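Local atomic coordinates of RagB/SusD family nutrient uptake outer membrane protein (Bacteroides thetaiotaomicron, PDB entry 7KV2), a protein that probably binds beta-glucan at the bacterial outer membrane, as a SusD-family surface glycan-binding protein that serves nutrient uptake in a gut bacterium. Residues M190-S193 with L194-V197; V215-A218 with M219-L223; L241-M244 with E245-I248. One frame throughout, in Å; residues are numbered along the deposited sequence.

Interaction 1: M190-S193 with L194-V197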
ATOM      1  N   MET A 190       9.538  12.956  10.839  1.00 30.77           N
ATOM      2  CA  MET A 190       8.675  12.787   9.627  1.00 28.04           C
ATOM      3  C   MET A 190       7.729  13.980   9.477  1.00 24.88           C
ATOM      4  O   MET A 190       7.700  14.604   8.392  1.00 25.86           O
ATOM      5  CB  MET A 190       7.883  11.482   9.727  1.00 26.64           C
ATOM      6  CG  MET A 190       8.787  10.281   9.534  1.00 26.91           C
ATOM      7  SD  MET A 190       7.986   8.702   9.983  1.00 29.59           S
ATOM      8  CE  MET A 190       6.571   8.632   8.880  1.00 31.28           C
ATOM      9  N   VAL A 191       6.938  14.286  10.491  1.00 24.52           N
ATOM     10  CA  VAL A 191       5.897  15.328  10.356  1.00 27.43           C
ATOM     11  C   VAL A 191       6.547  16.696  10.123  1.00 27.93           C
ATOM     12  O   VAL A 191       6.028  17.451   9.286  1.00 26.53           O
ATOM     13  CB  VAL A 191       4.890  15.290  11.519  1.00 29.86           C
ATOM     14  CG1 VAL A 191       5.428  15.877  12.816  1.00 30.54           C
ATOM     15  CG2 VAL A 191       3.616  15.994  11.080  1.00 31.94           C
ATOM     16  N   THR A 192       7.672  16.999  10.781  1.00 29.98           N
ATOM     17  CA  THR A 192       8.391  18.285  10.588  1.00 32.19           C
ATOM     18  C   THR A 192       8.903  18.375   9.140  1.00 31.52           C
ATOM     19  O   THR A 192       8.761  19.442   8.551  1.00 29.66           O
ATOM     20  CB  THR A 192       9.522  18.456  11.616  1.00 36.75           C
ATOM     21  OG1 THR A 192       8.886  18.483  12.889  1.00 38.44           O
ATOM     22  CG2 THR A 192      10.300  19.737  11.429  1.00 39.09           C
ATOM     23  N   SER A 193       9.463  17.299   8.576  1.00 27.64           N
ATOM     24  CA  SER A 193       9.902  17.245   7.157  1.00 27.98           C
ATOM     25  C   SER A 193       8.739  17.550   6.208  1.00 27.17           C
ATOM     26  O   SER A 193       8.932  18.321   5.261  1.00 26.71           O
ATOM     27  CB  SER A 193      10.517  15.915   6.819  1.00 30.07           C
ATOM     28  OG  SER A 193      11.785  15.766   7.440  1.00 30.55           O
ATOM     29  N   LEU A 194       7.565  16.969   6.452  1.00 26.97           N
ATOM     30  CA  LEU A 194       6.374  17.237   5.608  1.00 26.86           C
ATOM     31  C   LEU A 194       5.997  18.726   5.718  1.00 26.96           C
ATOM     32  O   LEU A 194       5.618  19.296   4.678  1.00 26.36           O
ATOM     33  CB  LEU A 194       5.210  16.332   6.009  1.00 27.04           C
ATOM     34  CG  LEU A 194       5.423  14.838   5.749  1.00 27.99           C
ATOM     35  CD1 LEU A 194       4.116  14.081   5.927  1.00 27.65           C
ATOM     36  CD2 LEU A 194       5.994  14.577   4.364  1.00 29.45           C
ATOM     37  N   GLU A 195       6.041  19.313   6.919  1.00 29.29           N
ATOM     38  CA  GLU A 195       5.731  20.758   7.126  1.00 29.96           C
ATOM     39  C   GLU A 195       6.670  21.592   6.241  1.00 29.60           C
ATOM     40  O   GLU A 195       6.198  22.511   5.559  1.00 30.68           O
ATOM     41  CB  GLU A 195       5.847  21.112   8.606  1.00 31.78           C
ATOM     42  CG  GLU A 195       4.690  20.579   9.432  1.00 34.08           C
ATOM     43  CD  GLU A 195       4.784  20.651  10.960  1.00 38.38           C
ATOM     44  OE1 GLU A 195       5.876  20.927  11.492  1.00 36.17           O
ATOM     45  OE2 GLU A 195       3.751  20.395  11.600  1.00 37.78           O
ATOM     46  N   GLU A 196       7.948  21.240   6.217  1.00 32.87           N
ATOM     47  CA  GLU A 196       8.975  21.972   5.427  1.00 33.88           C
ATOM     48  C   GLU A 196       8.679  21.846   3.942  1.00 32.21           C
ATOM     49  O   GLU A 196       8.872  22.821   3.209  1.00 29.90           O
ATOM     50  CB  GLU A 196      10.361  21.394   5.651  1.00 37.04           C
ATOM     51  CG  GLU A 196      10.919  21.715   7.011  1.00 41.17           C
ATOM     52  CD  GLU A 196      12.251  21.027   7.237  1.00 48.45           C
ATOM     53  OE1 GLU A 196      12.886  20.594   6.225  1.00 52.09           O
ATOM     54  OE2 GLU A 196      12.636  20.897   8.415  1.00 56.01           O
ATOM     55  N   VAL A 197       8.337  20.646   3.482  1.00 27.73           N
ATOM     56  CA  VAL A 197       8.027  20.425   2.051  1.00 25.71           C
ATOM     57  C   VAL A 197       6.804  21.273   1.706  1.00 23.61           C
ATOM     58  O   VAL A 197       6.784  21.892   0.623  1.00 29.71           O
ATOM     59  CB  VAL A 197       7.746  18.934   1.760  1.00 25.95           C
ATOM     60  CG1 VAL A 197       6.968  18.795   0.476  1.00 26.22           C
ATOM     61  CG2 VAL A 197       9.024  18.134   1.763  1.00 26.74           C
TER

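Interaction 2: V215-A218 with M219-L223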
ATOM      1  N   VAL A 215       6.001  13.234  -6.896  1.00 19.92           N
ATOM      2  CA  VAL A 215       5.395  13.825  -5.687  1.00 22.34           C
ATOM      3  C   VAL A 215       4.558  15.042  -6.095  1.00 21.38           C
ATOM      4  O   VAL A 215       5.016  15.846  -6.945  1.00 22.78           O
ATOM      5  CB  VAL A 215       6.500  14.190  -4.683  1.00 22.56           C
ATOM      6  CG1 VAL A 215       5.951  14.944  -3.494  1.00 22.70           C
ATOM      7  CG2 VAL A 215       7.233  12.933  -4.234  1.00 21.94           C
ATOM      8  N   THR A 216       3.391  15.159  -5.481  1.00 20.09           N
ATOM      9  CA  THR A 216       2.451  16.282  -5.599  1.00 20.91           C
ATOM     10  C   THR A 216       2.072  16.752  -4.193  1.00 24.09           C
ATOM     11  O   THR A 216       2.261  15.982  -3.219  1.00 20.80           O
ATOM     12  CB  THR A 216       1.195  15.874  -6.365  1.00 19.54           C
ATOM     13  OG1 THR A 216       0.514  14.946  -5.505  1.00 20.02           O
ATOM     14  CG2 THR A 216       1.546  15.294  -7.714  1.00 18.48           C
ATOM     15  N   LEU A 217       1.520  17.972  -4.110  1.00 24.77           N
ATOM     16  CA  LEU A 217       0.988  18.507  -2.847  1.00 23.53           C
ATOM     17  C   LEU A 217      -0.078  17.539  -2.319  1.00 23.02           C
ATOM     18  O   LEU A 217      -0.082  17.290  -1.134  1.00 21.12           O
ATOM     19  CB  LEU A 217       0.432  19.918  -3.048  1.00 25.90           C
ATOM     20  CG  LEU A 217       0.014  20.623  -1.750  1.00 26.64           C
ATOM     21  CD1 LEU A 217       1.177  20.783  -0.797  1.00 27.88           C
ATOM     22  CD2 LEU A 217      -0.614  21.971  -2.063  1.00 30.56           C
ATOM     23  N   ALA A 218      -0.983  17.028  -3.168  1.00 19.87           N
ATOM     24  CA  ALA A 218      -2.088  16.166  -2.687  1.00 18.00           C
ATOM     25  C   ALA A 218      -1.499  14.893  -2.083  1.00 19.40           C
ATOM     26  O   ALA A 218      -2.031  14.433  -1.040  1.00 19.12           O
ATOM     27  CB  ALA A 218      -3.068  15.862  -3.783  1.00 17.54           C
ATOM     28  N   MET A 219      -0.437  14.363  -2.684  1.00 18.72           N
ATOM     29  CA  MET A 219       0.217  13.140  -2.151  1.00 21.43           C
ATOM     30  C   MET A 219       0.788  13.475  -0.767  1.00 20.65           C
ATOM     31  O   MET A 219       0.608  12.722   0.192  1.00 18.83           O
ATOM     32  CB  MET A 219       1.290  12.628  -3.107  1.00 21.32           C
ATOM     33  CG  MET A 219       2.077  11.473  -2.551  1.00 23.01           C
ATOM     34  SD  MET A 219       3.535  12.107  -1.628  1.00 27.14           S
ATOM     35  CE  MET A 219       4.538  10.627  -1.589  1.00 29.71           C
ATOM     36  N   VAL A 220       1.407  14.644  -0.638  1.00 20.81           N
ATOM     37  CA  VAL A 220       2.045  15.027   0.653  1.00 19.99           C
ATOM     38  C   VAL A 220       0.961  15.216   1.716  1.00 20.30           C
ATOM     39  O   VAL A 220       1.155  14.761   2.833  1.00 23.49           O
ATOM     40  CB  VAL A 220       2.900  16.299   0.447  1.00 21.13           C
ATOM     41  CG1 VAL A 220       3.232  17.011   1.750  1.00 22.86           C
ATOM     42  CG2 VAL A 220       4.166  15.971  -0.308  1.00 19.28           C
ATOM     43  N   TYR A 221      -0.161  15.825   1.347  1.00 22.09           N
ATOM     44  CA  TYR A 221      -1.332  16.057   2.222  1.00 21.43           C
ATOM     45  C   TYR A 221      -1.833  14.710   2.738  1.00 21.58           C
ATOM     46  O   TYR A 221      -2.151  14.540   3.934  1.00 20.22           O
ATOM     47  CB  TYR A 221      -2.404  16.811   1.457  1.00 23.03           C
ATOM     48  CG  TYR A 221      -2.199  18.306   1.376  1.00 22.66           C
ATOM     49  CD1 TYR A 221      -1.177  18.968   2.060  1.00 25.70           C
ATOM     50  CD2 TYR A 221      -3.091  19.068   0.644  1.00 24.50           C
ATOM     51  CE1 TYR A 221      -1.034  20.352   1.968  1.00 24.68           C
ATOM     52  CE2 TYR A 221      -2.985  20.451   0.585  1.00 26.97           C
ATOM     53  CZ  TYR A 221      -1.943  21.092   1.235  1.00 27.41           C
ATOM     54  OH  TYR A 221      -1.896  22.471   1.171  1.00 29.25           O
ATOM     55  N   MET A 222      -1.917  13.741   1.847  1.00 19.30           N
ATOM     56  CA  MET A 222      -2.432  12.408   2.246  1.00 19.13           C
ATOM     57  C   MET A 222      -1.428  11.704   3.175  1.00 18.64           C
ATOM     58  O   MET A 222      -1.869  11.044   4.118  1.00 20.63           O
ATOM     59  CB  MET A 222      -2.752  11.546   1.027  1.00 19.99           C
ATOM     60  CG  MET A 222      -3.973  12.051   0.240  1.00 20.42           C
ATOM     61  SD  MET A 222      -5.511  12.065   1.190  1.00 20.62           S
ATOM     62  CE  MET A 222      -5.923  10.306   1.134  1.00 19.12           C
ATOM     63  N   LEU A 223      -0.134  11.759   2.872  1.00 19.28           N
ATOM     64  CA  LEU A 223       0.921  11.167   3.729  1.00 20.47           C
ATOM     65  C   LEU A 223       0.917  11.861   5.111  1.00 21.89           C
ATOM     66  O   LEU A 223       1.022  11.175   6.146  1.00 20.46           O
ATOM     67  CB  LEU A 223       2.256  11.292   2.993  1.00 21.69           C
ATOM     68  CG  LEU A 223       3.458  10.739   3.747  1.00 20.94           C
ATOM     69  CD1 LEU A 223       3.240   9.296   4.136  1.00 23.10           C
ATOM     70  CD2 LEU A 223       4.722  10.888   2.915  1.00 23.23           C
TER

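Interaction 3: L241-M244 with E245-I248. With NA (sodium ion), chain G.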
ATOM      1  N   LEU A 241      -7.270  18.122   8.528  1.00 27.92           N
ATOM      2  CA  LEU A 241      -8.621  18.328   7.976  1.00 26.90           C
ATOM      3  C   LEU A 241      -8.581  19.427   6.914  1.00 27.23           C
ATOM      4  O   LEU A 241      -9.144  19.220   5.841  1.00 24.03           O
ATOM      5  CB  LEU A 241      -9.619  18.656   9.090  1.00 29.43           C
ATOM      6  CG  LEU A 241     -11.020  19.006   8.609  1.00 30.09           C
ATOM      7  CD1 LEU A 241     -11.643  17.869   7.777  1.00 31.34           C
ATOM      8  CD2 LEU A 241     -11.910  19.326   9.785  1.00 32.18           C
ATOM      9  N   LYS A 242      -7.979  20.579   7.222  1.00 29.44           N
ATOM     10  CA  LYS A 242      -7.825  21.683   6.237  1.00 30.90           C
ATOM     11  C   LYS A 242      -7.196  21.148   4.920  1.00 25.30           C
ATOM     12  O   LYS A 242      -7.675  21.498   3.829  1.00 25.05           O
ATOM     13  CB  LYS A 242      -7.013  22.782   6.920  1.00 33.39           C
ATOM     14  CG  LYS A 242      -6.381  23.827   6.026  1.00 39.90           C
ATOM     15  CD  LYS A 242      -5.512  24.780   6.864  1.00 42.89           C
ATOM     16  CE  LYS A 242      -4.290  25.300   6.149  1.00 48.44           C
ATOM     17  NZ  LYS A 242      -4.606  26.553   5.433  1.00 53.45           N
ATOM     18  N   TYR A 243      -6.189  20.288   5.003  1.00 26.92           N
ATOM     19  CA  TYR A 243      -5.518  19.682   3.806  1.00 26.25           C
ATOM     20  C   TYR A 243      -6.480  18.773   3.037  1.00 25.64           C
ATOM     21  O   TYR A 243      -6.519  18.847   1.777  1.00 24.68           O
ATOM     22  CB  TYR A 243      -4.234  18.969   4.213  1.00 25.48           C
ATOM     23  CG  TYR A 243      -3.165  19.876   4.752  1.00 26.37           C
ATOM     24  CD1 TYR A 243      -3.131  21.240   4.468  1.00 29.84           C
ATOM     25  CD2 TYR A 243      -2.145  19.349   5.506  1.00 28.46           C
ATOM     26  CE1 TYR A 243      -2.103  22.050   4.932  1.00 28.14           C
ATOM     27  CE2 TYR A 243      -1.123  20.147   5.988  1.00 31.27           C
ATOM     28  CZ  TYR A 243      -1.114  21.501   5.719  1.00 31.58           C
ATOM     29  OH  TYR A 243      -0.075  22.233   6.210  1.00 31.09           O
ATOM     30  N   MET A 244      -7.237  17.932   3.739  1.00 25.31           N
ATOM     31  CA  MET A 244      -8.267  17.089   3.091  1.00 25.36           C
ATOM     32  C   MET A 244      -9.274  18.000   2.375  1.00 26.58           C
ATOM     33  O   MET A 244      -9.641  17.741   1.204  1.00 23.55           O
ATOM     34  CB  MET A 244      -8.956  16.189   4.124  1.00 23.30           C
ATOM     35  CG  MET A 244      -8.030  15.191   4.822  1.00 23.43           C
ATOM     36  SD  MET A 244      -7.062  14.107   3.690  1.00 22.11           S
ATOM     37  CE  MET A 244      -5.579  15.094   3.480  1.00 23.57           C
ATOM     38  N   GLU A 245      -9.682  19.101   3.018  1.00 27.45           N
ATOM     39  CA  GLU A 245     -10.669  20.028   2.427  1.00 25.48           C
ATOM     40  C   GLU A 245     -10.094  20.666   1.162  1.00 24.09           C
ATOM     41  O   GLU A 245     -10.881  20.936   0.248  1.00 28.51           O
ATOM     42  CB  GLU A 245     -11.113  21.050   3.482  1.00 27.73           C
ATOM     43  CG  GLU A 245     -11.964  20.469   4.599  1.00 29.59           C
ATOM     44  CD  GLU A 245     -13.383  20.092   4.246  1.00 31.02           C
ATOM     45  OE1 GLU A 245     -13.701  19.992   3.041  1.00 32.28           O
ATOM     46  OE2 GLU A 245     -14.180  19.879   5.189  1.00 33.01           O
ATOM     47  N   GLU A 246      -8.788  20.932   1.101  1.00 27.03           N
ATOM     48  CA  GLU A 246      -8.159  21.539  -0.103  1.00 25.74           C
ATOM     49  C   GLU A 246      -8.251  20.569  -1.286  1.00 27.61           C
ATOM     50  O   GLU A 246      -8.579  21.005  -2.383  1.00 23.88           O
ATOM     51  CB  GLU A 246      -6.703  21.888   0.187  1.00 28.63           C
ATOM     52  CG  GLU A 246      -6.568  23.156   0.999  1.00 31.76           C
ATOM     53  CD  GLU A 246      -5.140  23.603   1.208  1.00 34.07           C
ATOM     54  OE1 GLU A 246      -4.302  23.266   0.367  1.00 31.75           O
ATOM     55  OE2 GLU A 246      -4.871  24.269   2.237  1.00 40.17           O
ATOM     56  N   ILE A 247      -7.993  19.279  -1.048  1.00 24.98           N
ATOM     57  CA  ILE A 247      -8.136  18.220  -2.094  1.00 23.35           C
ATOM     58  C   ILE A 247      -9.603  18.140  -2.498  1.00 21.32           C
ATOM     59  O   ILE A 247      -9.901  18.051  -3.707  1.00 24.28           O
ATOM     60  CB  ILE A 247      -7.603  16.859  -1.586  1.00 22.37           C
ATOM     61  CG1 ILE A 247      -6.116  16.911  -1.263  1.00 23.71           C
ATOM     62  CG2 ILE A 247      -7.910  15.772  -2.622  1.00 23.57           C
ATOM     63  CD1 ILE A 247      -5.570  15.691  -0.579  1.00 23.48           C
ATOM     64  N   ILE A 248     -10.516  18.143  -1.526  1.00 21.18           N
ATOM     65  CA  ILE A 248     -11.969  18.044  -1.807  1.00 21.86           C
ATOM     66  C   ILE A 248     -12.382  19.265  -2.641  1.00 22.79           C
ATOM     67  O   ILE A 248     -13.183  19.085  -3.575  1.00 21.81           O
ATOM     68  CB  ILE A 248     -12.782  17.883  -0.504  1.00 23.39           C
ATOM     69  CG1 ILE A 248     -12.607  16.478   0.094  1.00 23.11           C
ATOM     70  CG2 ILE A 248     -14.241  18.198  -0.719  1.00 24.21           C
ATOM     71  CD1 ILE A 248     -13.029  16.378   1.548  1.00 24.97           C
TER
HETATM   72 NA    NA G 606     -12.725  17.374  -5.411  1.00 31.31          NA
HETATM   73  O   HOH W   1     -14.682  17.752  -6.445  1.00 34.50           O

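Interaction 1: M190-S193 with L194-V197
Met190 and Leu194 meet through the first of four successive backbone hydrogen bonds that join 190-193 to 194-197 along helix 183-200. Leu194 N gives its hydrogen to Met190 O at 3.1 Å. The next three turn-to-turn bonds run from Glu195 N to Val191 O, from Glu196 N to Thr192 O and from Val197 N to Ser193 O.

Side chains then lie against the carbonyls one turn back. Leu194 CG rests 3.5 Å from Met190 O. Glu195 puts CG, anti to its carbonyl carbon (chi1 -74°), 3.4 Å from Val191 O, and from there its chain runs on extended toward the start of the helix. Glu196 repeats this one residue on, its CG 3.5 Å from Thr192 O. Thr192 turns one branch to each carboxylate: its OG1 is 4.1 Å from Glu195 OE1, and its methyl CG2 is 4.0 Å from Glu196 OE2. These are loose contacts, and the hydroxyl is engaged by the helix itself, through a hydrogen bond to Glu188 O. Ser193 OG does likewise with Lys189 O, so both hydroxyls fold back onto carbonyls of the preceding turn.

Further out, Arg236 forms a salt bridge with Glu195 OE2, which probably steadies the extended carboxylate, and the same arginine touches Val191. Leu194 packs on Tyr224 and Ile227 of helix 217-231, while Ser193 and Val197 touch Ile148 of helix 137-162.

The result is an amphipathic alpha-helix set between two others, with the i to i+4 bonding and hydroxyl-to-backbone bonds common in such helices, here part of the helical, tetratricopeptide-repeat-related scaffold of SusD proteins.

Interaction 2: V215-A218 with M219-L223
Val215 and Thr216 approach in extended conformation and the chain turns into helix 217-231 at Leu217, where Thr216 O, Leu217 O and Ala218 O begin the i to i+4 bonding to Val220 N, Tyr221 N and Met222 N. Thr216 is the N-cap: its OG1 takes the hydrogen of Met219 N at 3.0 Å with an N-H...O angle of 157°. A chi1 of 68° places that oxygen between the backbone N and the carbonyl carbon, facing the first turn, and also brings it 3.4 Å from Met219 CB.

On another side, Leu217 lies over one face of the Tyr221 ring in a CH-pi contact. Its CG stands 3.8 Å from the ring centroid, 19° off the normal; CD1 reaches CE1 of Tyr221 at 3.6 Å. Leu217 CD2 comes to 3.5 Å from Tyr221 OH, which is itself hydrogen-bonded to Glu246. Ahead of the cap, Val215 CG1 touches Val220 CG2 at 3.8 Å and, more loosely, Met219 SD, bringing the incoming chain against the first turn.

Most of the outer shell is helical, with Leu203 and Tyr253 of loops joining in. Val215 and Val220 pack on Ala149 of helix 137-162, Val220 also meets Val197 and Ile198 of helix 183-200, and Ala218 and Met222 rest on Ile247 of helix 237-249, so the start of helix 217-231 is wedged among three neighbouring helices.

Interaction 3: L241-M244 with E245-I248
Glu246 reaches back along helix 237-249 to Lys242 and Tyr243, beginning with CB, which lies 3.4 Å from Tyr243 O. CG, anti to the carbonyl carbon (chi1 -78°), sits 3.5 Å from Lys242 O, and the extended chain carries the carboxylate alongside both earlier side chains. There OE2 forms a long salt bridge with Lys242 NZ at 3.9 Å. The same oxygen stands at the edge of the Tyr243 ring, near its plane and 4.1 Å from CD1, with carboxylate and ring planes 80° apart. OE1 is hydrogen-bonded to Tyr221 OH of helix 217-231.

Backbone bonds tie the two turns together, including Glu245 N to Leu241 O at 2.9 Å and Ile248 N to Met244 O. On the buried side Met244 CE meets Ile247 CD1 at 4.1 Å.

Ile248 O binds the sodium ion at 2.5 Å; Ser250 O, Tyr253 O, Tyr405 OH and a water complete the ligands seen. Four protein oxygens with no carboxylate among them are consistent with a monovalent ion such as sodium, whereas the Glu246 carboxylate, shared between a distant ammonium and a phenol, is probably held more by its hydrogen bond than by the ion pair.

In the fold
The three interactions lie on consecutive helices, 183-200, 217-231 and 237-249, and follow in series along the chain, all on the same side of its centre. Interaction 2 is the middle member: its centre is about 11 Å from that of either neighbour, whereas the centres of interactions 1 and 3 are about 17 Å apart and the two do not touch. Toward interaction 1 the contact is apolar, Val197 CG1 meeting Val220 CG2 at 4.1 Å. Toward interaction 3, stacked Tyr221 and Tyr243 rings and a Met222-Met244 sulfur contact add to the Tyr221-Glu246 hydrogen bond. This side-by-side helix packing, consistent with a tetratricopeptide-repeat-like scaffold, runs from helix 183-200 to the sodium site.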